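Local coordinates for enoyl-acyl carrier protein reductase (PDB 6KIA) that catalyses the reduction of enoyl groups carried on acyl carrier protein, binds NADH, probably as its reductant, and confers resistance to triclosan, at residues L422-S425 with H426-A430; F307-L310 with K311-K314; A392-T395 with D396-A400; H337-E340 with S341-Q344; E274-K278 with Q279-A283. One frame throughout, in Å; residues are numbered along the deposited sequence.

Contact 1: residues L422-S425 with H426-A430; sequences LWLS and HDVIA
Leu424 and Ser425 pack against Val428 and Ile429 at a strand-to-helix turn of the Rossmann-like fold, between strand 421-423 and helix 426-436. Leu422 is bonded through its backbone to strand 283-287, and the Trp423 indole NE1 to His242 O. Leu424 follows, its CB 4.2 Å from Ile429 CD1 and its CD2 4.4 Å from Val428 CG1, a loose apolar contact that helix 394-413 covers through Met410. Ser425 sits at the N-cap position, but its hydroxyl does not cap the helix; OG is taken by Glu245 N. Its carbonyl does the helical work, with Ile429 N bonding to Ser425 O at 3.2 Å, almost straight at 162°. Ile429 CD1 also lies against this oxygen. Asp427 turns its carboxylate back over the turn, CG lying between the backbone N and the carbonyl carbon (chi1 61°), which leaves OD1 3.5 Å from Ser425 CB while OD2 forms a salt bridge with Arg8. A water accepts from Ser425 N at 3.0 Å and lies 2.8 Å from Asp427 OD1, to which it probably donates.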
loop_
_atom_site.group_PDB
_atom_site.type_symbol
_atom_site.label_atom_id
_atom_site.label_comp_id
_atom_site.label_asym_id
_atom_site.label_seq_id
_atom_site.Cartn_x
_atom_site.Cartn_y
_atom_site.Cartn_z
ATOM N N LEU A 422 -0.565 -7.993 -11.261
ATOM C CA LEU A 422 -1.037 -7.093 -12.295
ATOM C C LEU A 422 -0.756 -5.648 -11.917
ATOM O O LEU A 422 -1.032 -5.235 -10.788
ATOM C CB LEU A 422 -2.538 -7.267 -12.533
ATOM C CG LEU A 422 -2.989 -8.649 -13.016
ATOM C CD1 LEU A 422 -4.516 -8.739 -13.017
ATOM C CD2 LEU A 422 -2.413 -8.868 -14.417
ATOM N N TRP A 423 -0.221 -4.890 -12.859
ATOM C CA TRP A 423 -0.022 -3.458 -12.643
ATOM C C TRP A 423 -1.252 -2.661 -13.083
ATOM O O TRP A 423 -1.755 -2.835 -14.211
ATOM C CB TRP A 423 1.212 -2.954 -13.403
ATOM C CG TRP A 423 2.539 -2.998 -12.705
ATOM C CD1 TRP A 423 3.251 -1.926 -12.229
ATOM C CD2 TRP A 423 3.350 -4.158 -12.450
ATOM N NE1 TRP A 423 4.448 -2.343 -11.719
ATOM C CE2 TRP A 423 4.531 -3.710 -11.810
ATOM C CE3 TRP A 423 3.188 -5.525 -12.681
ATOM C CZ2 TRP A 423 5.547 -4.583 -11.413
ATOM C CZ3 TRP A 423 4.218 -6.397 -12.291
ATOM C CH2 TRP A 423 5.370 -5.924 -11.663
ATOM N N LEU A 424 -1.701 -1.760 -12.208
ATOM C CA LEU A 424 -2.708 -0.764 -12.545
ATOM C C LEU A 424 -1.978 0.564 -12.696
ATOM O O LEU A 424 -1.681 1.220 -11.698
ATOM C CB LEU A 424 -3.777 -0.674 -11.446
ATOM C CG LEU A 424 -4.430 -2.013 -11.069
ATOM C CD1 LEU A 424 -5.490 -1.788 -10.005
ATOM C CD2 LEU A 424 -5.060 -2.637 -12.320
ATOM N N SER A 425 -1.619 0.940 -13.924
ATOM C CA SER A 425 -0.890 2.202 -14.124
ATOM C C SER A 425 -1.842 3.333 -14.523
ATOM O O SER A 425 -3.057 3.129 -14.549
ATOM C CB SER A 425 0.228 2.003 -15.156
ATOM O OG SER A 425 1.224 1.151 -14.588
ATOM N N HIS A 426 -1.310 4.527 -14.828
ATOM C CA HIS A 426 -2.164 5.668 -15.081
ATOM C C HIS A 426 -3.084 5.482 -16.272
ATOM O O HIS A 426 -4.141 6.097 -16.316
ATOM C CB HIS A 426 -1.339 6.943 -15.314
ATOM C CG HIS A 426 -0.720 7.481 -14.069
ATOM N ND1 HIS A 426 -0.069 8.703 -14.024
ATOM C CD2 HIS A 426 -0.649 6.976 -12.814
ATOM C CE1 HIS A 426 0.384 8.911 -12.803
ATOM N NE2 HIS A 426 0.042 7.880 -12.041
ATOM N N ASP A 427 -2.656 4.672 -17.237
ATOM C CA ASP A 427 -3.454 4.487 -18.442
ATOM C C ASP A 427 -4.806 3.837 -18.131
ATOM O O ASP A 427 -5.873 4.415 -18.413
ATOM C CB ASP A 427 -2.682 3.682 -19.513
ATOM C CG ASP A 427 -2.291 2.277 -19.072
ATOM O OD1 ASP A 427 -1.973 2.033 -17.881
ATOM O OD2 ASP A 427 -2.322 1.385 -19.946
ATOM N N VAL A 428 -4.774 2.691 -17.474
ATOM C CA VAL A 428 -6.027 1.963 -17.236
ATOM C C VAL A 428 -6.866 2.661 -16.153
ATOM O O VAL A 428 -8.094 2.643 -16.188
ATOM C CB VAL A 428 -5.743 0.505 -16.882
ATOM C CG1 VAL A 428 -5.097 0.373 -15.484
ATOM C CG2 VAL A 428 -7.041 -0.330 -16.988
ATOM N N ILE A 429 -6.214 3.348 -15.223
ATOM C CA ILE A 429 -6.963 4.083 -14.219
ATOM C C ILE A 429 -7.670 5.301 -14.852
ATOM O O ILE A 429 -8.822 5.601 -14.534
ATOM C CB ILE A 429 -6.027 4.518 -13.074
ATOM C CG1 ILE A 429 -5.684 3.308 -12.212
ATOM C CG2 ILE A 429 -6.627 5.649 -12.236
ATOM C CD1 ILE A 429 -4.422 3.513 -11.422
ATOM N N ALA A 430 -7.006 5.971 -15.791
ATOM C CA ALA A 430 -7.633 7.088 -16.488
ATOM C C ALA A 430 -8.804 6.590 -17.342
ATOM O O ALA A 430 -9.873 7.218 -17.362
ATOM C CB ALA A 430 -6.588 7.828 -17.341
HETATM O O HOH W 1 -1.795 -0.469 -16.532
#

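Contact 2: residues F307-L310 with K311-K314; sequences FPLL and KALK
Leu310 O is approached by three N-H groups: a weak backbone bond from Leu313 N, another weak one from Lys314 N at 3.3 Å, and the indole NE1 of Trp326 from helix 320-331. The indole thus ties a carbonyl of one helix to the side chain of another. The other carbonyls of this first turn are used more conventionally. Leu313 N gives the shortest bond, 2.8 Å to Leu309 O, and Ala312 N reaches Pro308 O at 3.2 Å in the carbonyl plane. Pro308 O has a second, weak donor in Lys311 N, so i+3 and i+4 bonding mix at this oxygen. The side chains fold over the same oxygens. Leu313 holds CG beside its own backbone N (chi1 -70°), and this lays the atom 3.4 Å from Leu309 O. The Leu309 branch CD1 bends round to within 4.3 Å of Ala312 CB, the one apolar side-chain contact across the turn. Lys311 sends its chain away to touch Asp347 of helix 339-351, while Lys314 forms a cation-pi pair with Trp326. The short helix 309-315 is enclosed on several sides: helix 426-436 meets Leu309, Ala312 and Leu313, helix 394-413 also packs on Leu309 and Leu313, helix 320-331 covers Leu310, and helix 339-351 packs on Phe307, just ahead of the helix.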
loop_
_atom_site.group_PDB
_atom_site.type_symbol
_atom_site.label_atom_id
_atom_site.label_comp_id
_atom_site.label_asym_id
_atom_site.label_seq_id
_atom_site.Cartn_x
_atom_site.Cartn_y
_atom_site.Cartn_z
ATOM N N PHE A 307 1.373 13.479 -10.575
ATOM C CA PHE A 307 0.858 14.605 -11.383
ATOM C C PHE A 307 0.537 14.294 -12.856
ATOM O O PHE A 307 -0.480 14.783 -13.381
ATOM C CB PHE A 307 1.838 15.782 -11.309
ATOM C CG PHE A 307 1.993 16.346 -9.928
ATOM C CD1 PHE A 307 0.974 17.086 -9.349
ATOM C CD2 PHE A 307 3.161 16.144 -9.212
ATOM C CE1 PHE A 307 1.115 17.615 -8.059
ATOM C CE2 PHE A 307 3.325 16.679 -7.934
ATOM C CZ PHE A 307 2.316 17.417 -7.355
ATOM N N PRO A 308 1.375 13.473 -13.532
ATOM C CA PRO A 308 1.045 13.185 -14.933
ATOM C C PRO A 308 -0.265 12.409 -15.133
ATOM O O PRO A 308 -0.685 12.258 -16.282
ATOM C CB PRO A 308 2.256 12.360 -15.413
ATOM C CG PRO A 308 3.371 12.771 -14.502
ATOM C CD PRO A 308 2.726 12.970 -13.175
ATOM N N LEU A 309 -0.907 11.945 -14.061
ATOM C CA LEU A 309 -2.261 11.373 -14.206
ATOM C C LEU A 309 -3.179 12.386 -14.884
ATOM O O LEU A 309 -4.085 12.013 -15.639
ATOM C CB LEU A 309 -2.825 10.936 -12.836
ATOM C CG LEU A 309 -4.234 10.337 -12.871
ATOM C CD1 LEU A 309 -4.207 8.984 -13.616
ATOM C CD2 LEU A 309 -4.823 10.168 -11.452
ATOM N N LEU A 310 -2.932 13.679 -14.646
ATOM C CA LEU A 310 -3.730 14.717 -15.324
ATOM C C LEU A 310 -3.672 14.580 -16.855
ATOM O O LEU A 310 -4.694 14.675 -17.560
ATOM C CB LEU A 310 -3.276 16.111 -14.899
ATOM C CG LEU A 310 -3.774 16.570 -13.530
ATOM C CD1 LEU A 310 -2.973 17.736 -12.977
ATOM C CD2 LEU A 310 -5.264 16.903 -13.582
ATOM N N LYS A 311 -2.473 14.328 -17.369
ATOM C CA LYS A 311 -2.306 14.201 -18.805
ATOM C C LYS A 311 -2.974 12.921 -19.292
ATOM O O LYS A 311 -3.594 12.898 -20.359
ATOM C CB LYS A 311 -0.813 14.222 -19.152
ATOM C CG LYS A 311 -0.181 15.570 -18.919
ATOM C CD LYS A 311 1.256 15.593 -19.394
ATOM C CE LYS A 311 1.853 16.978 -19.275
ATOM N NZ LYS A 311 1.137 17.947 -20.160
ATOM N N ALA A 312 -2.960 11.895 -18.441
ATOM C CA ALA A 312 -3.600 10.626 -18.783
ATOM C C ALA A 312 -5.098 10.818 -18.863
ATOM O O ALA A 312 -5.762 10.233 -19.747
ATOM C CB ALA A 312 -3.221 9.549 -17.752
ATOM N N LEU A 313 -5.636 11.673 -17.991
ATOM C CA LEU A 313 -7.081 11.867 -18.006
ATOM C C LEU A 313 -7.477 12.449 -19.355
ATOM O O LEU A 313 -8.540 12.122 -19.891
ATOM C CB LEU A 313 -7.561 12.782 -16.887
ATOM C CG LEU A 313 -7.479 12.216 -15.476
ATOM C CD1 LEU A 313 -8.023 13.205 -14.465
ATOM C CD2 LEU A 313 -8.169 10.856 -15.362
ATOM N N LYS A 314 -6.613 13.289 -19.921
ATOM C CA LYS A 314 -6.939 13.892 -21.208
ATOM C C LYS A 314 -6.715 12.893 -22.319
ATOM O O LYS A 314 -7.511 12.801 -23.266
ATOM C CB LYS A 314 -6.074 15.150 -21.444
ATOM C CG LYS A 314 -6.503 16.351 -20.637
ATOM C CD LYS A 314 -6.026 17.635 -21.308
ATOM C CE LYS A 314 -6.854 18.833 -20.889
ATOM N NZ LYS A 314 -6.080 20.086 -21.115
#

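Contact 3: residues A392-T395 with D396-A400; sequences ALVT and DVLSA
Among the side-chain to backbone bonds, Asp396 turns its carboxylate back to Leu393, the N-cap residue, and OD2 accepts from Leu393 N at 3.0 Å and 169°. The bond is straight at the hydrogen, yet the donor stands well above the carboxylate plane. Asp396 CG lies beside its own backbone N (chi1 -63°), which lets the group fold over the start of the helix, with Leu393 CB 3.8 Å from OD2. Further on, Ser399 OG donates to Thr395 O at 2.8 Å; because Ser399 N bonds the same oxygen at 2.9 Å, the carbonyl is held from both faces of its plane. Ser399 OG in turn is bonded to Arg292 N, linking the helix to a neighbouring loop. The regular backbone bonding is clear at Leu398 N to Val394 O, 3.0 Å, whereas Leu393 O receives only weak bonds from Asp396 N and Val397 N. Apolar packing is carried by Val394 and Leu398, which lie side by side and point the same way, Val394 CG1 3.8 Å from Leu398 CD1. Helix 320-331 touches Val394 and Val397 through Cys329. The carboxylate of Asp396, at the N-terminal end of helix 394-413, probably also interacts favourably with the helix dipole. The Asp396 to Leu393 N bond is the N3-to-N-cap half of a capping box; the leucine at the N-cap has no polar group to supply the other half.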
loop_
_atom_site.group_PDB
_atom_site.type_symbol
_atom_site.label_atom_id
_atom_site.label_comp_id
_atom_site.label_asym_id
_atom_site.label_seq_id
_atom_site.Cartn_x
_atom_site.Cartn_y
_atom_site.Cartn_z
ATOM N N ALA A 392 -4.370 22.091 1.093
ATOM C CA ALA A 392 -5.241 21.803 -0.037
ATOM C C ALA A 392 -4.371 21.660 -1.282
ATOM O O ALA A 392 -4.054 22.646 -1.967
ATOM C CB ALA A 392 -6.291 22.889 -0.220
ATOM N N LEU A 393 -3.990 20.421 -1.565
ATOM C CA LEU A 393 -3.004 20.128 -2.596
ATOM C C LEU A 393 -3.604 19.474 -3.823
ATOM O O LEU A 393 -4.596 18.739 -3.737
ATOM C CB LEU A 393 -1.931 19.196 -2.032
ATOM C CG LEU A 393 -1.165 19.677 -0.804
ATOM C CD1 LEU A 393 -0.345 18.516 -0.238
ATOM C CD2 LEU A 393 -0.301 20.904 -1.139
ATOM N N VAL A 394 -2.964 19.705 -4.962
ATOM C CA VAL A 394 -3.291 18.987 -6.179
ATOM C C VAL A 394 -3.235 17.463 -5.931
ATOM O O VAL A 394 -4.087 16.700 -6.421
ATOM C CB VAL A 394 -2.330 19.395 -7.322
ATOM C CG1 VAL A 394 -2.484 18.464 -8.503
ATOM C CG2 VAL A 394 -2.619 20.852 -7.770
ATOM N N THR A 395 -2.228 17.023 -5.176
ATOM C CA THR A 395 -2.091 15.594 -4.927
ATOM C C THR A 395 -3.242 15.037 -4.093
ATOM O O THR A 395 -3.483 13.844 -4.141
ATOM C CB THR A 395 -0.764 15.236 -4.243
ATOM O OG1 THR A 395 -0.649 15.944 -3.006
ATOM C CG2 THR A 395 0.413 15.572 -5.164
ATOM N N ASP A 396 -3.899 15.874 -3.288
ATOM C CA ASP A 396 -5.095 15.422 -2.549
ATOM C C ASP A 396 -6.190 15.021 -3.563
ATOM O O ASP A 396 -6.800 13.925 -3.482
ATOM C CB ASP A 396 -5.651 16.505 -1.603
ATOM C CG ASP A 396 -4.681 16.912 -0.501
ATOM O OD1 ASP A 396 -3.768 16.131 -0.149
ATOM O OD2 ASP A 396 -4.859 18.027 0.046
ATOM N N VAL A 397 -6.457 15.918 -4.507
ATOM C CA VAL A 397 -7.446 15.667 -5.540
ATOM C C VAL A 397 -7.080 14.393 -6.316
ATOM O O VAL A 397 -7.910 13.486 -6.504
ATOM C CB VAL A 397 -7.563 16.878 -6.529
ATOM C CG1 VAL A 397 -8.558 16.579 -7.608
ATOM C CG2 VAL A 397 -7.975 18.138 -5.764
ATOM N N LEU A 398 -5.819 14.309 -6.740
ATOM C CA LEU A 398 -5.424 13.201 -7.602
ATOM C C LEU A 398 -5.363 11.850 -6.864
ATOM O O LEU A 398 -5.738 10.812 -7.440
ATOM C CB LEU A 398 -4.082 13.489 -8.277
ATOM C CG LEU A 398 -4.052 14.703 -9.239
ATOM C CD1 LEU A 398 -2.646 14.862 -9.808
ATOM C CD2 LEU A 398 -5.096 14.524 -10.338
ATOM N N SER A 399 -4.928 11.860 -5.605
ATOM C CA SER A 399 -4.909 10.640 -4.798
ATOM C C SER A 399 -6.332 10.128 -4.629
ATOM O O SER A 399 -6.564 8.924 -4.770
ATOM C CB SER A 399 -4.263 10.874 -3.441
ATOM O OG SER A 399 -2.877 11.189 -3.564
ATOM N N ALA A 400 -7.289 11.028 -4.352
ATOM C CA ALA A 400 -8.695 10.573 -4.275
ATOM C C ALA A 400 -9.179 9.970 -5.601
ATOM O O ALA A 400 -9.955 8.996 -5.605
ATOM C CB ALA A 400 -9.623 11.713 -3.839
#

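Contact 4: residues H337-E340 with S341-Q344; sequences HTLE and SLLQ
Thr338 is extended and from Leu339 onward the backbone is helical, so that Leu342 N reaches back to Thr338 O, Leu343 N to Leu339 O at 2.9 Å and Gln344 N to Glu340 O at 2.9 Å. The Leu343 bond is the straightest of the three, at 167°. Thr338 is the N-cap of helix 339-351. Its OG1 sits between the backbone N and the carbonyl carbon (chi1 64°), turned inward to accept from Ser341 N at 3.0 Å and 159°, an N-cap bond that satisfies an amide of the first turn. Ser341 OG also lies 3.0 Å from Thr338 OG1, bringing the two hydroxyls together at the solvent-facing start of the helix. Glu340 is bent at its second torsion, and OE2 makes a salt bridge with Arg330 of helix 320-331. Gln344 sends NE2 onward to Asp348 OD1, one turn further along. On the buried side Leu339 faces two leucines at loose range: its CD1 is 4.4 Å from Leu342 CD1, and its CG is 4.4 Å from Leu343 CD1. Leu342 CB rests closer, on Leu339 O at 3.3 Å. These three leucines turn the helix toward the rest of the chain: Leu339 packs on Trp326 and Cys329 of helix 320-331 and on Leu310 of helix 309-315, Leu343 touches Trp326 and Lys311, and Leu342 meets Phe307 and Met386 from adjacent loops.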
loop_
_atom_site.group_PDB
_atom_site.type_symbol
_atom_site.label_atom_id
_atom_site.label_comp_id
_atom_site.label_asym_id
_atom_site.label_seq_id
_atom_site.Cartn_x
_atom_site.Cartn_y
_atom_site.Cartn_z
ATOM N N HIS A 337 0.451 31.207 -10.645
ATOM C CA HIS A 337 1.040 29.917 -10.941
ATOM C C HIS A 337 0.068 29.119 -11.781
ATOM O O HIS A 337 -1.101 28.994 -11.414
ATOM C CB HIS A 337 1.386 29.138 -9.664
ATOM C CG HIS A 337 2.548 29.696 -8.908
ATOM N ND1 HIS A 337 2.409 30.361 -7.709
ATOM C CD2 HIS A 337 3.871 29.712 -9.198
ATOM C CE1 HIS A 337 3.598 30.741 -7.281
ATOM N NE2 HIS A 337 4.502 30.362 -8.168
ATOM N N THR A 338 0.541 28.554 -12.885
ATOM C CA THR A 338 -0.366 27.797 -13.743
ATOM C C THR A 338 -0.184 26.311 -13.559
ATOM O O THR A 338 0.899 25.831 -13.196
ATOM C CB THR A 338 -0.170 28.110 -15.226
ATOM O OG1 THR A 338 1.136 27.698 -15.625
ATOM C CG2 THR A 338 -0.327 29.593 -15.503
ATOM N N LEU A 339 -1.258 25.573 -13.807
ATOM C CA LEU A 339 -1.157 24.132 -13.754
ATOM C C LEU A 339 -0.182 23.638 -14.814
ATOM O O LEU A 339 0.578 22.696 -14.562
ATOM C CB LEU A 339 -2.536 23.485 -13.923
ATOM C CG LEU A 339 -2.611 21.965 -13.756
ATOM C CD1 LEU A 339 -2.107 21.468 -12.387
ATOM C CD2 LEU A 339 -4.044 21.498 -14.003
ATOM N N GLU A 340 -0.245 24.231 -16.017
ATOM C CA GLU A 340 0.739 23.950 -17.067
ATOM C C GLU A 340 2.186 23.999 -16.584
ATOM O O GLU A 340 2.959 23.121 -16.958
ATOM C CB GLU A 340 0.558 24.857 -18.296
ATOM C CG GLU A 340 -0.682 24.557 -19.144
ATOM C CD GLU A 340 -1.982 25.055 -18.552
ATOM O OE1 GLU A 340 -1.961 25.789 -17.543
ATOM O OE2 GLU A 340 -3.051 24.711 -19.119
ATOM N N SER A 341 2.572 25.064 -15.873
ATOM C CA SER A 341 3.936 25.188 -15.331
ATOM C C SER A 341 4.292 24.028 -14.413
ATOM O O SER A 341 5.431 23.511 -14.449
ATOM C CB SER A 341 4.112 26.506 -14.573
ATOM O OG SER A 341 4.142 27.586 -15.483
ATOM N N LEU A 342 3.327 23.654 -13.572
ATOM C CA LEU A 342 3.520 22.531 -12.651
ATOM C C LEU A 342 3.838 21.274 -13.469
ATOM O O LEU A 342 4.845 20.573 -13.243
ATOM C CB LEU A 342 2.265 22.323 -11.789
ATOM C CG LEU A 342 2.346 21.331 -10.608
ATOM C CD1 LEU A 342 1.240 21.620 -9.582
ATOM C CD2 LEU A 342 2.278 19.887 -11.048
ATOM N N LEU A 343 2.968 20.979 -14.431
ATOM C CA LEU A 343 3.143 19.770 -15.207
ATOM C C LEU A 343 4.430 19.777 -16.026
ATOM O O LEU A 343 5.044 18.721 -16.226
ATOM C CB LEU A 343 1.939 19.549 -16.108
ATOM C CG LEU A 343 0.670 19.121 -15.358
ATOM C CD1 LEU A 343 -0.514 19.098 -16.303
ATOM C CD2 LEU A 343 0.856 17.727 -14.714
ATOM N N GLN A 344 4.824 20.960 -16.501
ATOM C CA GLN A 344 6.056 21.070 -17.270
ATOM C C GLN A 344 7.261 20.829 -16.366
ATOM O O GLN A 344 8.261 20.227 -16.772
ATOM C CB GLN A 344 6.131 22.448 -17.944
ATOM C CG GLN A 344 7.355 22.612 -18.847
ATOM C CD GLN A 344 7.344 21.618 -20.003
ATOM O OE1 GLN A 344 6.362 21.529 -20.747
ATOM N NE2 GLN A 344 8.417 20.846 -20.138
#

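Contact 5: residues E274-K278 with Q279-A283; sequences EDAWK and QGIKA
Lys282 lays its chain across the Trp277 indole, its NZ 4.4 Å from the centroid of the six-membered ring in a cation-pi contact, while CD adds a CH-pi contact over the same ring. A water on that face accepts from NZ and donates to Trp277 O at 2.9 Å, so the ammonium is joined to the helix end as well. The chain reverses here through a Schellman motif that closes helix 263-278. Gly280, with positive phi (86°), is its C-prime residue: Gly280 N bonds Trp277 O at 2.9 Å and Ile281 N bonds Ala276 O at 3.1 Å. Ala276 O is gripped a second time by Gln279 N, the two donors coming from opposite faces of its plane. Ala276 CB, at the same time, receives Ile281 CD1 at 4.0 Å and Ala283 CB at 4.2 Å, an apolar patch covered by Ile217 of helix 196-219. Trp277 has CG opposite its backbone N (chi1 -171°), which swings the indole out over the returning chain toward strand 283-287. There Ala283 O, buried with no polar partner, lies near the ring plane at its edge, 3.5 Å from Trp277 CE3.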
loop_
_atom_site.group_PDB
_atom_site.type_symbol
_atom_site.label_atom_id
_atom_site.label_comp_id
_atom_site.label_asym_id
_atom_site.label_seq_id
_atom_site.Cartn_x
_atom_site.Cartn_y
_atom_site.Cartn_z
ATOM N N GLU A 274 2.212 -15.657 -6.716
ATOM C CA GLU A 274 2.550 -16.556 -7.829
ATOM C C GLU A 274 2.539 -18.027 -7.386
ATOM O O GLU A 274 1.972 -18.891 -8.092
ATOM C CB GLU A 274 3.907 -16.172 -8.418
ATOM C CG GLU A 274 3.883 -14.804 -9.071
ATOM C CD GLU A 274 5.270 -14.281 -9.439
ATOM O OE1 GLU A 274 6.247 -14.626 -8.747
ATOM O OE2 GLU A 274 5.369 -13.524 -10.427
ATOM N N ASP A 275 3.090 -18.301 -6.205
ATOM C CA ASP A 275 3.126 -19.668 -5.673
ATOM C C ASP A 275 1.703 -20.164 -5.446
ATOM O O ASP A 275 1.368 -21.302 -5.797
ATOM C CB ASP A 275 3.875 -19.765 -4.339
ATOM C CG ASP A 275 5.366 -19.487 -4.449
ATOM O OD1 ASP A 275 5.945 -19.664 -5.540
ATOM O OD2 ASP A 275 5.971 -19.168 -3.396
ATOM N N ALA A 276 0.869 -19.312 -4.848
ATOM C CA ALA A 276 -0.533 -19.674 -4.611
ATOM C C ALA A 276 -1.289 -19.924 -5.921
ATOM O O ALA A 276 -2.094 -20.866 -6.010
ATOM C CB ALA A 276 -1.241 -18.581 -3.765
ATOM N N TRP A 277 -1.038 -19.088 -6.925
ATOM C CA TRP A 277 -1.702 -19.196 -8.220
ATOM C C TRP A 277 -1.389 -20.532 -8.887
ATOM O O TRP A 277 -2.272 -21.157 -9.492
ATOM C CB TRP A 277 -1.300 -18.048 -9.142
ATOM C CG TRP A 277 -2.083 -17.941 -10.420
ATOM C CD1 TRP A 277 -1.839 -18.607 -11.595
ATOM C CD2 TRP A 277 -3.207 -17.089 -10.673
ATOM N NE1 TRP A 277 -2.746 -18.223 -12.556
ATOM C CE2 TRP A 277 -3.593 -17.286 -12.021
ATOM C CE3 TRP A 277 -3.914 -16.160 -9.898
ATOM C CZ2 TRP A 277 -4.668 -16.603 -12.608
ATOM C CZ3 TRP A 277 -4.990 -15.483 -10.479
ATOM C CH2 TRP A 277 -5.351 -15.703 -11.825
ATOM N N LYS A 278 -0.137 -20.970 -8.786
ATOM C CA LYS A 278 0.212 -22.276 -9.354
ATOM C C LYS A 278 -0.504 -23.431 -8.644
ATOM O O LYS A 278 -0.594 -24.540 -9.176
ATOM C CB LYS A 278 1.727 -22.506 -9.307
ATOM C CG LYS A 278 2.536 -21.421 -9.976
ATOM C CD LYS A 278 3.991 -21.822 -10.141
ATOM C CE LYS A 278 4.820 -20.665 -10.674
ATOM N NZ LYS A 278 6.252 -21.033 -10.828
ATOM N N GLN A 279 -1.015 -23.179 -7.446
ATOM C CA GLN A 279 -1.785 -24.194 -6.734
ATOM C C GLN A 279 -3.288 -24.055 -6.960
ATOM O O GLN A 279 -4.079 -24.719 -6.289
ATOM C CB GLN A 279 -1.454 -24.150 -5.241
ATOM C CG GLN A 279 -0.004 -24.477 -4.955
ATOM C CD GLN A 279 0.374 -24.272 -3.508
ATOM O OE1 GLN A 279 -0.006 -23.275 -2.891
ATOM N NE2 GLN A 279 1.131 -25.213 -2.954
ATOM N N GLY A 280 -3.676 -23.207 -7.911
ATOM C CA GLY A 280 -5.077 -23.051 -8.268
ATOM C C GLY A 280 -5.829 -22.051 -7.414
ATOM O O GLY A 280 -7.046 -21.900 -7.538
ATOM N N ILE A 281 -5.101 -21.366 -6.537
ATOM C CA ILE A 281 -5.673 -20.324 -5.686
ATOM C C ILE A 281 -5.688 -18.981 -6.440
ATOM O O ILE A 281 -4.680 -18.558 -7.021
ATOM C CB ILE A 281 -4.885 -20.194 -4.366
ATOM C CG1 ILE A 281 -4.778 -21.553 -3.650
ATOM C CG2 ILE A 281 -5.500 -19.118 -3.452
ATOM C CD1 ILE A 281 -3.671 -21.582 -2.614
ATOM N N LYS A 282 -6.844 -18.332 -6.461
ATOM C CA LYS A 282 -7.002 -17.059 -7.172
ATOM C C LYS A 282 -6.559 -15.871 -6.308
ATOM O O LYS A 282 -7.387 -15.141 -5.739
ATOM C CB LYS A 282 -8.452 -16.874 -7.611
ATOM C CG LYS A 282 -8.940 -17.892 -8.655
ATOM C CD LYS A 282 -7.978 -18.034 -9.814
ATOM C CE LYS A 282 -8.416 -19.152 -10.758
ATOM N NZ LYS A 282 -7.352 -19.489 -11.754
ATOM N N ALA A 283 -5.249 -15.700 -6.200
ATOM C CA ALA A 283 -4.645 -14.610 -5.432
ATOM C C ALA A 283 -3.925 -13.664 -6.389
ATOM O O ALA A 283 -3.123 -14.110 -7.213
ATOM C CB ALA A 283 -3.682 -15.176 -4.382
HETATM O O HOH W 2 -4.814 -19.932 -9.974
#

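Overall arrangement
Along the chain the order is contact 5, 2, 4, 3 and 1, all in series: none nests in or crosses another, and each closes only a short local turn. Contact 5 ends helix 263-278 and hands the chain to strand 283-287; contacts 2, 4 and 3 lie in the first turns or lead-ins of helices 309-315, 339-351 and 394-413; contact 1 passes from strand 421-423 into helix 426-436. Contact 2 is central, touching contacts 1, 3 and 4, with Phe307 reaching both Thr395 and Leu342. Contact 5 stands apart, its centre about 45 Å from that of contact 4, but strand 283-287 pairs with strand 421-423 and so joins it to contact 1.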